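Local coordinates for extracellular solute-binding protein family 1 (Kribbella flavida, PDB 5IXP), which probably captures a solute outside the cell and hands it to a membrane-bound ABC transporter for uptake, at residues P26-T31 / P284-K289; T47-G52 / Y67-K72; D85-R90 / L290-T295; D315-E320 / R342-I347. All blocks are in the same frame, centred on the assembly; numbering follows the deposited sequence. Where two conformers were deposited one is given.

Contact 1 of 4, residues P26-T31 / P284-K289; sequences PNVKIT and PAEAAK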
loop_
_atom_site.group_PDB
_atom_site.type_symbol
_atom_site.label_atom_id
_atom_site.label_comp_id
_atom_site.label_asym_id
_atom_site.label_seq_id
_atom_site.Cartn_x
_atom_site.Cartn_y
_atom_site.Cartn_z
ATOM N N PRO A 26 -7.379 -34.347 3.276
ATOM C CA PRO A 26 -7.374 -34.908 4.637
ATOM C C PRO A 26 -5.997 -35.289 5.153
ATOM O O PRO A 26 -5.865 -35.539 6.357
ATOM C CB PRO A 26 -8.286 -36.139 4.514
ATOM C CG PRO A 26 -8.260 -36.491 3.055
ATOM C CD PRO A 26 -8.142 -35.178 2.328
ATOM N N ASN A 27 -4.983 -35.329 4.288
ATOM C CA ASN A 27 -3.616 -35.628 4.690
ATOM C C ASN A 27 -2.883 -34.423 5.269
ATOM O O ASN A 27 -1.800 -34.595 5.838
ATOM C CB ASN A 27 -2.835 -36.172 3.489
ATOM C CG ASN A 27 -2.882 -35.236 2.279
ATOM O OD1 ASN A 27 -3.963 -34.833 1.807
ATOM N ND2 ASN A 27 -1.703 -34.889 1.768
ATOM N N VAL A 28 -3.452 -33.224 5.156
ATOM C CA VAL A 28 -2.766 -31.969 5.460
ATOM C C VAL A 28 -3.316 -31.400 6.760
ATOM O O VAL A 28 -4.537 -31.244 6.914
ATOM C CB VAL A 28 -2.923 -30.951 4.315
ATOM C CG1 VAL A 28 -2.229 -29.623 4.670
ATOM C CG2 VAL A 28 -2.366 -31.516 3.025
ATOM N N LYS A 29 -2.419 -31.076 7.686
ATOM C CA LYS A 29 -2.768 -30.396 8.925
ATOM C C LYS A 29 -2.134 -29.010 8.911
ATOM O O LYS A 29 -0.921 -28.890 8.700
ATOM C CB LYS A 29 -2.297 -31.179 10.155
ATOM C CG LYS A 29 -2.863 -30.609 11.456
ATOM C CD LYS A 29 -2.429 -31.380 12.698
ATOM C CE LYS A 29 -1.107 -30.862 13.227
ATOM N NZ LYS A 29 -0.762 -31.551 14.483
ATOM N N ILE A 30 -2.953 -27.975 9.122
ATOM C CA ILE A 30 -2.508 -26.583 9.074
ATOM C C ILE A 30 -2.524 -26.012 10.482
ATOM O O ILE A 30 -3.537 -26.100 11.189
ATOM C CB ILE A 30 -3.396 -25.722 8.158
ATOM C CG1 ILE A 30 -3.381 -26.250 6.725
ATOM C CG2 ILE A 30 -2.922 -24.250 8.191
ATOM C CD1 ILE A 30 -4.458 -25.599 5.840
ATOM N N THR A 31 -1.428 -25.374 10.866
ATOM C CA THR A 31 -1.358 -24.621 12.108
ATOM C C THR A 31 -0.963 -23.193 11.764
ATOM O O THR A 31 0.015 -22.983 11.045
ATOM C CB THR A 31 -0.329 -25.212 13.074
ATOM O OG1 THR A 31 -0.595 -26.607 13.287
ATOM C CG2 THR A 31 -0.382 -24.460 14.411
ATOM N N PRO A 284 8.033 -28.115 0.561
ATOM C CA PRO A 284 7.834 -26.949 -0.315
ATOM C C PRO A 284 6.708 -27.131 -1.317
ATOM O O PRO A 284 6.004 -26.162 -1.621
ATOM C CB PRO A 284 9.199 -26.783 -0.999
ATOM C CG PRO A 284 9.858 -28.130 -0.882
ATOM C CD PRO A 284 9.391 -28.686 0.418
ATOM N N ALA A 285 6.484 -28.345 -1.821
ATOM C CA ALA A 285 5.422 -28.519 -2.809
ATOM C C ALA A 285 4.044 -28.386 -2.168
ATOM O O ALA A 285 3.152 -27.735 -2.730
ATOM C CB ALA A 285 5.573 -29.869 -3.512
ATOM N N GLU A 286 3.849 -28.987 -0.989
ATOM C CA GLU A 286 2.571 -28.844 -0.295
ATOM C C GLU A 286 2.368 -27.416 0.193
ATOM O O GLU A 286 1.237 -26.910 0.181
ATOM C CB GLU A 286 2.486 -29.816 0.882
ATOM C CG GLU A 286 2.480 -31.280 0.481
ATOM C CD GLU A 286 1.156 -31.734 -0.110
ATOM O OE1 GLU A 286 0.135 -31.023 -0.007
ATOM O OE2 GLU A 286 1.136 -32.826 -0.686
ATOM N N ALA A 287 3.444 -26.766 0.646
ATOM C CA ALA A 287 3.362 -25.362 1.053
ATOM C C ALA A 287 2.967 -24.476 -0.121
ATOM O O ALA A 287 2.082 -23.624 0.003
ATOM C CB ALA A 287 4.696 -24.895 1.643
ATOM N N ALA A 288 3.616 -24.663 -1.277
ATOM C CA ALA A 288 3.276 -23.850 -2.444
ATOM C C ALA A 288 1.844 -24.111 -2.895
ATOM O O ALA A 288 1.139 -23.182 -3.312
ATOM C CB ALA A 288 4.256 -24.113 -3.593
ATOM N N LYS A 289 1.394 -25.368 -2.814
ATOM C CA LYS A 289 0.024 -25.685 -3.208
ATOM C C LYS A 289 -0.979 -24.961 -2.323
ATOM O O LYS A 289 -1.971 -24.396 -2.813
ATOM C CB LYS A 289 -0.230 -27.196 -3.155
ATOM C CG LYS A 289 -1.595 -27.553 -3.736
ATOM C CD LYS A 289 -2.148 -28.917 -3.298
ATOM C CE LYS A 289 -1.177 -30.034 -3.507
ATOM N NZ LYS A 289 -1.791 -31.341 -3.089
#
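Glu286 is the residue of helix 284-289 that reaches across to strand 28-31, and it meets Val28 there. Pro284 and Ala285 come first and start the helix, the O of Pro284 taking the N of Ala288 at 2.8 Å. The side chain of Glu286 then bends at its second torsion (chi2 -75°), which brings the carboxylate toward the start of the strand. OE1 stops 4.0 Å from CG2 of Val28, a plain van der Waals approach to a methyl. OE2 of Glu286 lies 4.3 Å from ND2 of Asn27, a loose approach without a hydrogen bond; it holds for one of two conformers of that asparagine and is doubtful. One turn later Lys289 comes back to the same carboxylate, its NZ 3.6 Å from OE1 of Glu286, a long salt bridge that would partly offset the charge beside Val28. Its side chain also rests on Tyr21 of helix 15-24. Glu286 touches Val2 as well, and Val28 touches Leu4, both of strand 2-8. Helix 284-294 thus packs beside a beta-alpha-beta unit (2-8, 15-24, 28-34) of the alpha/beta fold to which solute-binding proteins belong.

Contact 2 of 4, residues T47-G52 / Y67-K72; sequences TNLASG and YKYLAK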
loop_
_atom_site.group_PDB
_atom_site.type_symbol
_atom_site.label_atom_id
_atom_site.label_comp_id
_atom_site.label_asym_id
_atom_site.label_seq_id
_atom_site.Cartn_x
_atom_site.Cartn_y
_atom_site.Cartn_z
ATOM N N THR A 47 15.246 -13.082 12.014
ATOM C CA THR A 47 16.036 -13.927 12.902
ATOM C C THR A 47 16.057 -15.371 12.428
ATOM O O THR A 47 17.111 -16.022 12.441
ATOM C CB THR A 47 15.479 -13.848 14.323
ATOM O OG1 THR A 47 15.603 -12.505 14.804
ATOM C CG2 THR A 47 16.241 -14.786 15.242
ATOM N N ASN A 48 14.902 -15.885 12.008
ATOM C CA ASN A 48 14.795 -17.286 11.634
ATOM C C ASN A 48 15.427 -17.545 10.274
ATOM O O ASN A 48 16.026 -18.603 10.059
ATOM C CB ASN A 48 13.324 -17.705 11.643
ATOM C CG ASN A 48 12.729 -17.661 13.029
ATOM O OD1 ASN A 48 13.460 -17.614 14.018
ATOM N ND2 ASN A 48 11.405 -17.664 13.114
ATOM N N LEU A 49 15.296 -16.594 9.349
ATOM C CA LEU A 49 15.966 -16.736 8.060
ATOM C C LEU A 49 17.473 -16.810 8.253
ATOM O O LEU A 49 18.144 -17.632 7.623
ATOM C CB LEU A 49 15.593 -15.577 7.129
ATOM C CG LEU A 49 15.945 -15.732 5.643
ATOM C CD1 LEU A 49 15.211 -16.902 5.012
ATOM C CD2 LEU A 49 15.662 -14.447 4.869
ATOM N N ALA A 50 18.017 -15.982 9.148
ATOM C CA ALA A 50 19.458 -15.971 9.367
ATOM C C ALA A 50 19.934 -17.200 10.136
ATOM O O ALA A 50 21.064 -17.663 9.924
ATOM C CB ALA A 50 19.866 -14.696 10.108
ATOM N N SER A 51 19.111 -17.741 11.034
ATOM C CA SER A 51 19.560 -18.887 11.815
ATOM C C SER A 51 19.398 -20.196 11.063
ATOM O O SER A 51 20.030 -21.189 11.433
ATOM C CB SER A 51 18.796 -18.961 13.136
ATOM O OG SER A 51 17.449 -19.336 12.915
ATOM N N GLY A 52 18.575 -20.219 10.017
ATOM C CA GLY A 52 18.240 -21.459 9.350
ATOM C C GLY A 52 17.219 -22.320 10.067
ATOM O O GLY A 52 17.037 -23.481 9.683
ATOM N N TYR A 67 11.156 -5.998 -0.636
ATOM C CA TYR A 67 12.404 -5.586 -1.277
ATOM C C TYR A 67 13.605 -6.221 -0.587
ATOM O O TYR A 67 14.559 -6.643 -1.248
ATOM C CB TYR A 67 12.533 -4.053 -1.269
ATOM C CG TYR A 67 12.870 -3.457 0.093
ATOM C CD1 TYR A 67 11.868 -3.067 0.970
ATOM C CD2 TYR A 67 14.192 -3.295 0.503
ATOM C CE1 TYR A 67 12.164 -2.538 2.217
ATOM C CE2 TYR A 67 14.502 -2.772 1.755
ATOM C CZ TYR A 67 13.481 -2.395 2.606
ATOM O OH TYR A 67 13.771 -1.867 3.851
ATOM N N LYS A 68 13.567 -6.299 0.745
ATOM C CA LYS A 68 14.686 -6.844 1.503
ATOM C C LYS A 68 14.867 -8.331 1.229
ATOM O O LYS A 68 15.990 -8.842 1.278
ATOM C CB LYS A 68 14.467 -6.581 2.994
ATOM C CG LYS A 68 15.540 -7.144 3.912
ATOM C CD LYS A 68 15.579 -6.407 5.246
ATOM C CE LYS A 68 16.415 -7.170 6.277
ATOM N NZ LYS A 68 16.372 -6.541 7.633
ATOM N N TYR A 69 13.790 -9.041 0.910
ATOM C CA TYR A 69 13.896 -10.476 0.717
ATOM C C TYR A 69 14.031 -10.870 -0.743
ATOM O O TYR A 69 14.519 -11.970 -1.026
ATOM C CB TYR A 69 12.708 -11.168 1.396
ATOM C CG TYR A 69 12.807 -10.885 2.868
ATOM C CD1 TYR A 69 13.728 -11.560 3.651
ATOM C CD2 TYR A 69 12.071 -9.871 3.453
ATOM C CE1 TYR A 69 13.875 -11.272 5.000
ATOM C CE2 TYR A 69 12.210 -9.575 4.799
ATOM C CZ TYR A 69 13.113 -10.284 5.561
ATOM O OH TYR A 69 13.254 -9.993 6.884
ATOM N N LEU A 70 13.660 -9.985 -1.675
ATOM C CA LEU A 70 14.071 -10.185 -3.057
ATOM C C LEU A 70 15.588 -10.275 -3.153
ATOM O O LEU A 70 16.125 -11.068 -3.933
ATOM C CB LEU A 70 13.538 -9.054 -3.940
ATOM C CG LEU A 70 12.018 -9.005 -4.171
ATOM C CD1 LEU A 70 11.600 -7.690 -4.830
ATOM C CD2 LEU A 70 11.555 -10.187 -5.003
ATOM N N ALA A 71 16.297 -9.488 -2.345
ATOM C CA ALA A 71 17.754 -9.559 -2.333
ATOM C C ALA A 71 18.268 -10.843 -1.698
ATOM O O ALA A 71 19.451 -11.165 -1.852
ATOM C CB ALA A 71 18.338 -8.342 -1.607
ATOM N N LYS A 72 17.410 -11.581 -0.995
ATOM C CA LYS A 72 17.760 -12.858 -0.391
ATOM C C LYS A 72 16.995 -14.004 -1.040
ATOM O O LYS A 72 16.668 -14.992 -0.378
ATOM C CB LYS A 72 17.489 -12.827 1.114
ATOM C CG LYS A 72 18.302 -11.801 1.864
ATOM C CD LYS A 72 17.883 -11.741 3.323
ATOM C CE LYS A 72 18.884 -10.953 4.141
ATOM N NZ LYS A 72 20.234 -11.581 4.097
#
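The last turn of helix 38-51 packs on the end of helix 66-70 through one leucine, Leu49, whose CD2 fits into the notch between Tyr69 and Lys72. With CG anti to the backbone N, chi1 of -166° sends the branch of Leu49 toward the other segment, and CD2 is the methyl that arrives. It comes in at the edge of the tyrosine ring, near its plane, 3.6 Å from CE1 and 3.7 Å from CD1 of Tyr69, so this is methyl against ring rim and not a CH-pi contact over the face. A face of the same ring carries CG of Lys68, off toward the rim. Helix 38-51 follows strand 28-34 and leads on to strand 58-62; both strands run parallel to strand 2-8, so the helix is the connection of a beta-alpha-beta crossover, and this contact ties it to the helix just after the crossover. Beside the ring, CD of Lys72 meets the same Leu49 CD2 at 3.8 Å, using the aliphatic part of a lysine that turns only at its last torsion (chi4 -61°). Lys72 is brought beside Tyr69 by a tight turn in which its N bonds to the O of Tyr69 at 2.9 Å. Met55 and Lys75 also touch Leu49, and a salt bridge from Lys68 to Glu46 spans the same two helices. Gly52, the first residue past helix 38-51, leaves helical angles with phi 78°.

Contact 3 of 4, residues D85-R90 / L290-T295; sequences DELKSR and LAAWLT. With FMT (formic acid), chain B.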
loop_
_atom_site.group_PDB
_atom_site.type_symbol
_atom_site.label_atom_id
_atom_site.label_comp_id
_atom_site.label_asym_id
_atom_site.label_seq_id
_atom_site.Cartn_x
_atom_site.Cartn_y
_atom_site.Cartn_z
ATOM N N ASP A 85 4.329 -20.047 -13.114
ATOM C CA ASP A 85 4.303 -19.485 -14.463
ATOM C C ASP A 85 2.943 -19.676 -15.119
ATOM O O ASP A 85 2.503 -18.811 -15.887
ATOM C CB ASP A 85 5.414 -20.094 -15.316
ATOM C CG ASP A 85 6.722 -19.332 -15.192
ATOM O OD1 ASP A 85 6.689 -18.079 -15.148
ATOM O OD2 ASP A 85 7.786 -19.986 -15.134
ATOM N N GLU A 86 2.259 -20.783 -14.817
ATOM C CA GLU A 86 0.889 -20.959 -15.285
ATOM C C GLU A 86 -0.093 -20.074 -14.515
ATOM O O GLU A 86 -1.099 -19.629 -15.083
ATOM C CB GLU A 86 0.477 -22.425 -15.168
ATOM N N LEU A 87 0.170 -19.806 -13.235
ATOM C CA LEU A 87 -0.770 -19.020 -12.440
ATOM C C LEU A 87 -0.624 -17.517 -12.640
ATOM O O LEU A 87 -1.540 -16.782 -12.280
ATOM C CB LEU A 87 -0.599 -19.313 -10.950
ATOM C CG LEU A 87 -1.035 -20.672 -10.424
ATOM C CD1 LEU A 87 -0.822 -20.703 -8.912
ATOM C CD2 LEU A 87 -2.485 -20.957 -10.779
ATOM N N LYS A 88 0.507 -17.055 -13.183
ATOM C CA LYS A 88 0.836 -15.629 -13.238
ATOM C C LYS A 88 -0.343 -14.740 -13.643
ATOM O O LYS A 88 -0.622 -13.719 -12.997
ATOM C CB LYS A 88 2.011 -15.442 -14.208
ATOM C CG LYS A 88 3.104 -14.528 -13.710
ATOM C CD LYS A 88 4.461 -14.883 -14.324
ATOM C CE LYS A 88 4.483 -14.689 -15.837
ATOM N NZ LYS A 88 5.836 -14.968 -16.409
ATOM N N SER A 89 -1.060 -15.132 -14.703
ATOM C CA SER A 89 -2.176 -14.357 -15.248
ATOM C C SER A 89 -3.367 -14.232 -14.298
ATOM O O SER A 89 -4.291 -13.458 -14.586
ATOM C CB SER A 89 -2.637 -15.008 -16.538
ATOM O OG SER A 89 -2.854 -16.382 -16.287
ATOM N N ARG A 90 -3.385 -14.994 -13.204
ATOM C CA ARG A 90 -4.416 -14.845 -12.182
ATOM C C ARG A 90 -4.384 -13.456 -11.559
ATOM O O ARG A 90 -5.436 -12.895 -11.225
ATOM C CB ARG A 90 -4.212 -15.930 -11.109
ATOM C CG ARG A 90 -4.826 -15.646 -9.767
ATOM C CD ARG A 90 -4.196 -16.504 -8.661
ATOM N NE ARG A 90 -4.574 -17.914 -8.757
ATOM C CZ ARG A 90 -4.251 -18.834 -7.853
ATOM N NH1 ARG A 90 -4.651 -20.087 -8.013
ATOM N NH2 ARG A 90 -3.535 -18.494 -6.780
ATOM N N LEU A 290 -0.746 -24.983 -1.008
ATOM C CA LEU A 290 -1.651 -24.303 -0.090
ATOM C C LEU A 290 -1.622 -22.795 -0.312
ATOM O O LEU A 290 -2.673 -22.140 -0.309
ATOM C CB LEU A 290 -1.292 -24.650 1.360
ATOM C CG LEU A 290 -2.059 -23.855 2.436
ATOM C CD1 LEU A 290 -3.580 -24.049 2.304
ATOM C CD2 LEU A 290 -1.570 -24.214 3.857
ATOM N N ALA A 291 -0.427 -22.230 -0.515
ATOM C CA ALA A 291 -0.322 -20.790 -0.745
ATOM C C ALA A 291 -1.051 -20.386 -2.021
ATOM O O ALA A 291 -1.722 -19.344 -2.062
ATOM C CB ALA A 291 1.142 -20.367 -0.814
ATOM N N ALA A 292 -0.937 -21.203 -3.071
ATOM C CA ALA A 292 -1.653 -20.904 -4.306
ATOM C C ALA A 292 -3.161 -20.972 -4.091
ATOM O O ALA A 292 -3.914 -20.150 -4.629
ATOM C CB ALA A 292 -1.219 -21.868 -5.413
ATOM N N TRP A 293 -3.625 -21.941 -3.300
ATOM C CA TRP A 293 -5.061 -22.046 -3.066
ATOM C C TRP A 293 -5.571 -20.874 -2.228
ATOM O O TRP A 293 -6.630 -20.299 -2.523
ATOM C CB TRP A 293 -5.386 -23.380 -2.396
ATOM C CG TRP A 293 -6.852 -23.560 -2.143
ATOM C CD1 TRP A 293 -7.787 -24.013 -3.032
ATOM C CD2 TRP A 293 -7.554 -23.290 -0.926
ATOM N NE1 TRP A 293 -9.027 -24.042 -2.443
ATOM C CE2 TRP A 293 -8.911 -23.600 -1.148
ATOM C CE3 TRP A 293 -7.165 -22.816 0.333
ATOM C CZ2 TRP A 293 -9.883 -23.448 -0.163
ATOM C CZ3 TRP A 293 -8.129 -22.680 1.316
ATOM C CH2 TRP A 293 -9.476 -22.997 1.062
ATOM N N LEU A 294 -4.831 -20.502 -1.181
ATOM C CA LEU A 294 -5.253 -19.388 -0.341
ATOM C C LEU A 294 -5.343 -18.084 -1.125
ATOM O O LEU A 294 -6.084 -17.179 -0.728
ATOM C CB LEU A 294 -4.285 -19.216 0.842
ATOM C CG LEU A 294 -4.344 -20.283 1.946
ATOM C CD1 LEU A 294 -3.112 -20.159 2.843
ATOM C CD2 LEU A 294 -5.632 -20.178 2.783
ATOM N N THR A 295 -4.580 -17.948 -2.210
ATOM C CA THR A 295 -4.576 -16.713 -2.988
ATOM C C THR A 295 -5.365 -16.828 -4.290
ATOM O O THR A 295 -5.340 -15.892 -5.098
ATOM C CB THR A 295 -3.139 -16.266 -3.281
ATOM O OG1 THR A 295 -2.439 -17.306 -3.989
ATOM C CG2 THR A 295 -2.412 -15.950 -1.969
HETATM C C FMT B . -6.562 -19.835 -10.811
HETATM O O1 FMT B . -6.897 -20.594 -9.905
HETATM O O2 FMT B . -6.617 -18.609 -10.730
#
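Arg90 uses its guanidinium in two directions at once: NH2 binds a main-chain carbonyl of the neighbouring helix, while the NE and NH1 edge grips a formate. The bond from NH2 to the O of Ala292 is short, 2.7 Å, but bent, with an N-H...O angle of 144°. It reaches a lone pair in the carbonyl plane, and the oxygen is somewhat tilted from the guanidinium plane. The side chains of Arg90 and Thr295 cross at about a right angle, NH2 of Arg90 lying 3.2 Å from OG1 of Thr295. The formate, probably from the crystallisation liquor, is held by a bidentate grip: NE of Arg90 to its O2 at 2.9 Å, NH1 to its O1 at 3.0 Å. A bend at the third torsion of Arg90 (chi3 -71°) turns the group this way. CD1 of Leu87 packs on the guanidinium face, 3.8 Å above its plane near the rim, and on CB of Ala292 at 3.7 Å alike. Tyr109 touches Leu87, Ala292 and Thr295. A leucine in place of Arg90 would probably leave the Ala292 carbonyl without this donor and the formate without its two donors. The helix end, probably carrying partial negative charge, would suit a cationic group. What results is an arginine from a neighbouring segment bonded to a carbonyl in the last turn of helix 284-294, beside strand 108-121 of the mixed sheet.

Contact 4 of 4, residues D315-E320 / R342-I347; sequences DAYESE and RANNVI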
loop_
_atom_site.group_PDB
_atom_site.type_symbol
_atom_site.label_atom_id
_atom_site.label_comp_id
_atom_site.label_asym_id
_atom_site.label_seq_id
_atom_site.Cartn_x
_atom_site.Cartn_y
_atom_site.Cartn_z
ATOM N N ASP A 315 -9.917 -12.174 -11.721
ATOM C CA ASP A 315 -11.202 -12.855 -11.863
ATOM C C ASP A 315 -12.187 -12.430 -10.783
ATOM O O ASP A 315 -13.399 -12.452 -11.016
ATOM C CB ASP A 315 -11.030 -14.374 -11.810
ATOM C CG ASP A 315 -10.414 -14.943 -13.067
ATOM O OD1 ASP A 315 -10.227 -14.186 -14.032
ATOM O OD2 ASP A 315 -10.111 -16.162 -13.084
ATOM N N ALA A 316 -11.696 -12.077 -9.592
ATOM C CA ALA A 316 -12.593 -11.653 -8.528
ATOM C C ALA A 316 -13.351 -10.387 -8.903
ATOM O O ALA A 316 -14.436 -10.140 -8.362
ATOM C CB ALA A 316 -11.814 -11.437 -7.221
ATOM N N TYR A 317 -12.811 -9.586 -9.824
ATOM C CA TYR A 317 -13.477 -8.349 -10.221
ATOM C C TYR A 317 -14.684 -8.606 -11.106
ATOM O O TYR A 317 -15.438 -7.669 -11.380
ATOM C CB TYR A 317 -12.504 -7.415 -10.948
ATOM C CG TYR A 317 -11.235 -7.095 -10.179
ATOM C CD1 TYR A 317 -11.164 -7.258 -8.796
ATOM C CD2 TYR A 317 -10.107 -6.626 -10.843
ATOM C CE1 TYR A 317 -10.002 -6.965 -8.099
ATOM C CE2 TYR A 317 -8.946 -6.331 -10.160
ATOM C CZ TYR A 317 -8.895 -6.504 -8.786
ATOM O OH TYR A 317 -7.730 -6.205 -8.106
ATOM N N GLU A 318 -14.880 -9.836 -11.565
ATOM C CA GLU A 318 -16.091 -10.200 -12.284
ATOM C C GLU A 318 -17.190 -10.666 -11.346
ATOM O O GLU A 318 -18.295 -10.977 -11.809
ATOM C CB GLU A 318 -15.804 -11.300 -13.319
ATOM C CG GLU A 318 -14.510 -11.123 -14.089
ATOM C CD GLU A 318 -14.660 -10.290 -15.348
ATOM O OE1 GLU A 318 -15.448 -9.319 -15.346
ATOM O OE2 GLU A 318 -13.979 -10.610 -16.348
ATOM N N SER A 319 -16.918 -10.725 -10.049
ATOM C CA SER A 319 -17.892 -11.195 -9.076
ATOM C C SER A 319 -18.753 -10.040 -8.596
ATOM O O SER A 319 -18.228 -9.004 -8.178
ATOM C CB SER A 319 -17.205 -11.834 -7.878
ATOM O OG SER A 319 -18.161 -12.099 -6.871
ATOM N N GLU A 320 -20.073 -10.235 -8.626
ATOM C CA GLU A 320 -20.972 -9.242 -8.054
ATOM C C GLU A 320 -20.716 -9.036 -6.569
ATOM O O GLU A 320 -21.044 -7.971 -6.042
ATOM C CB GLU A 320 -22.434 -9.638 -8.292
ATOM N N ARG A 342 -9.620 1.513 -9.779
ATOM C CA ARG A 342 -8.356 2.010 -9.236
ATOM C C ARG A 342 -7.271 0.941 -9.300
ATOM O O ARG A 342 -6.110 1.247 -9.584
ATOM C CB ARG A 342 -8.539 2.508 -7.798
ATOM C CG ARG A 342 -9.528 3.674 -7.644
ATOM C CD ARG A 342 -9.034 4.971 -8.290
ATOM N NE ARG A 342 -9.401 5.113 -9.700
ATOM C CZ ARG A 342 -8.524 5.289 -10.692
ATOM N NH1 ARG A 342 -8.953 5.430 -11.938
ATOM N NH2 ARG A 342 -7.218 5.336 -10.445
ATOM N N ALA A 343 -7.631 -0.321 -9.061
ATOM C CA ALA A 343 -6.642 -1.388 -9.157
ATOM C C ALA A 343 -6.192 -1.587 -10.597
ATOM O O ALA A 343 -4.997 -1.786 -10.860
ATOM C CB ALA A 343 -7.207 -2.689 -8.585
ATOM N N ASN A 344 -7.135 -1.529 -11.542
ATOM C CA ASN A 344 -6.806 -1.757 -12.946
ATOM C C ASN A 344 -5.940 -0.652 -13.527
ATOM O O ASN A 344 -5.334 -0.850 -14.585
ATOM C CB ASN A 344 -8.083 -1.898 -13.780
ATOM C CG ASN A 344 -8.709 -3.270 -13.650
ATOM O OD1 ASN A 344 -8.012 -4.249 -13.412
ATOM N ND2 ASN A 344 -10.026 -3.352 -13.820
ATOM N N ASN A 345 -5.866 0.505 -12.876
ATOM C CA ASN A 345 -5.112 1.620 -13.427
ATOM C C ASN A 345 -3.808 1.876 -12.692
ATOM O O ASN A 345 -3.140 2.888 -12.958
ATOM C CB ASN A 345 -5.995 2.859 -13.467
ATOM C CG ASN A 345 -6.948 2.823 -14.651
ATOM O OD1 ASN A 345 -6.543 3.084 -15.786
ATOM N ND2 ASN A 345 -8.208 2.452 -14.403
ATOM N N VAL A 346 -3.417 0.973 -11.795
ATOM C CA VAL A 346 -2.097 1.039 -11.189
ATOM C C VAL A 346 -1.065 0.607 -12.217
ATOM O O VAL A 346 -1.256 -0.384 -12.935
ATOM C CB VAL A 346 -2.027 0.159 -9.930
ATOM C CG1 VAL A 346 -0.587 0.074 -9.412
ATOM C CG2 VAL A 346 -2.944 0.699 -8.857
ATOM N N ILE A 347 0.017 1.369 -12.317
ATOM C CA ILE A 347 1.193 0.973 -13.074
ATOM C C ILE A 347 2.393 1.100 -12.145
ATOM O O ILE A 347 2.672 2.190 -11.634
ATOM C CB ILE A 347 1.383 1.826 -14.339
ATOM C CG1 ILE A 347 0.164 1.687 -15.254
ATOM C CG2 ILE A 347 2.659 1.414 -15.068
ATOM C CD1 ILE A 347 0.175 2.627 -16.442
#
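This is a buried packing contact in which the ring of Tyr317, on the 3-10 turn that follows strand 310-311, meets the last turn of helix 335-344 at Ala343 and Asn344. The closest approach is at the far end of the tyrosine, where OH is 3.6 Å from CB of Ala343; CZ of Tyr317 is 4.2 Å from the same methyl, which approaches the ring obliquely. Along one side the amide of Asn344 passes the ring in the opposite sense: OD1 lies at the edge, near the ring plane, 4.0 Å from CE2 and 4.1 Å from CD2 of Tyr317. Amide and ring planes stand 72° apart. An oxygen set against two C-H groups of a ring edge is probably mildly favourable electrostatically, though no hydrogen bond crosses between the segments. The ring's turn about its own bond, chi2 -20°, presents that edge. The hydroxyl has its polar partner in the O of Pro311, which fixes the far end of the ring. A phenylalanine at Tyr317 would probably leave the Pro311 carbonyl without its mate and open a small gap beside the Ala343 methyl. Phe310, whose ring meets that of Tyr317, Leu92 from a loop and Ile113 also touch the tyrosine. The turn is held by Glu318 N to Asp315 O and Ser319 N to Ala316 O, and Ser319 then N-caps helix 320-323. The arrangement is helix-end packing against strand 108-121 in the alpha/beta fold, with Tyr317 and Ala343 buried and Asn344 at the solvent side.

Contacts 1 and 3 share helix 284-294: their centres are 15 Å apart, and they touch where CD1 of Ile30 packs on CD2 of Leu290 at 3.8 Å. Contact 4 comes next to contact 3, with nearest atoms about 5 Å apart and centres 17 Å apart, and strand 108-121 borders both, through Tyr109 for the one and Ile113 for the other. Contact 2 stands alone, its nearest atoms about 13 Å from contacts 1 and 3 and about 15 Å from contact 4, although its helix 38-51 follows the strand of contact 1 in the chain. The formate at contact 3 is probably a crystallisation additive, so it is weak evidence for where the solute binds.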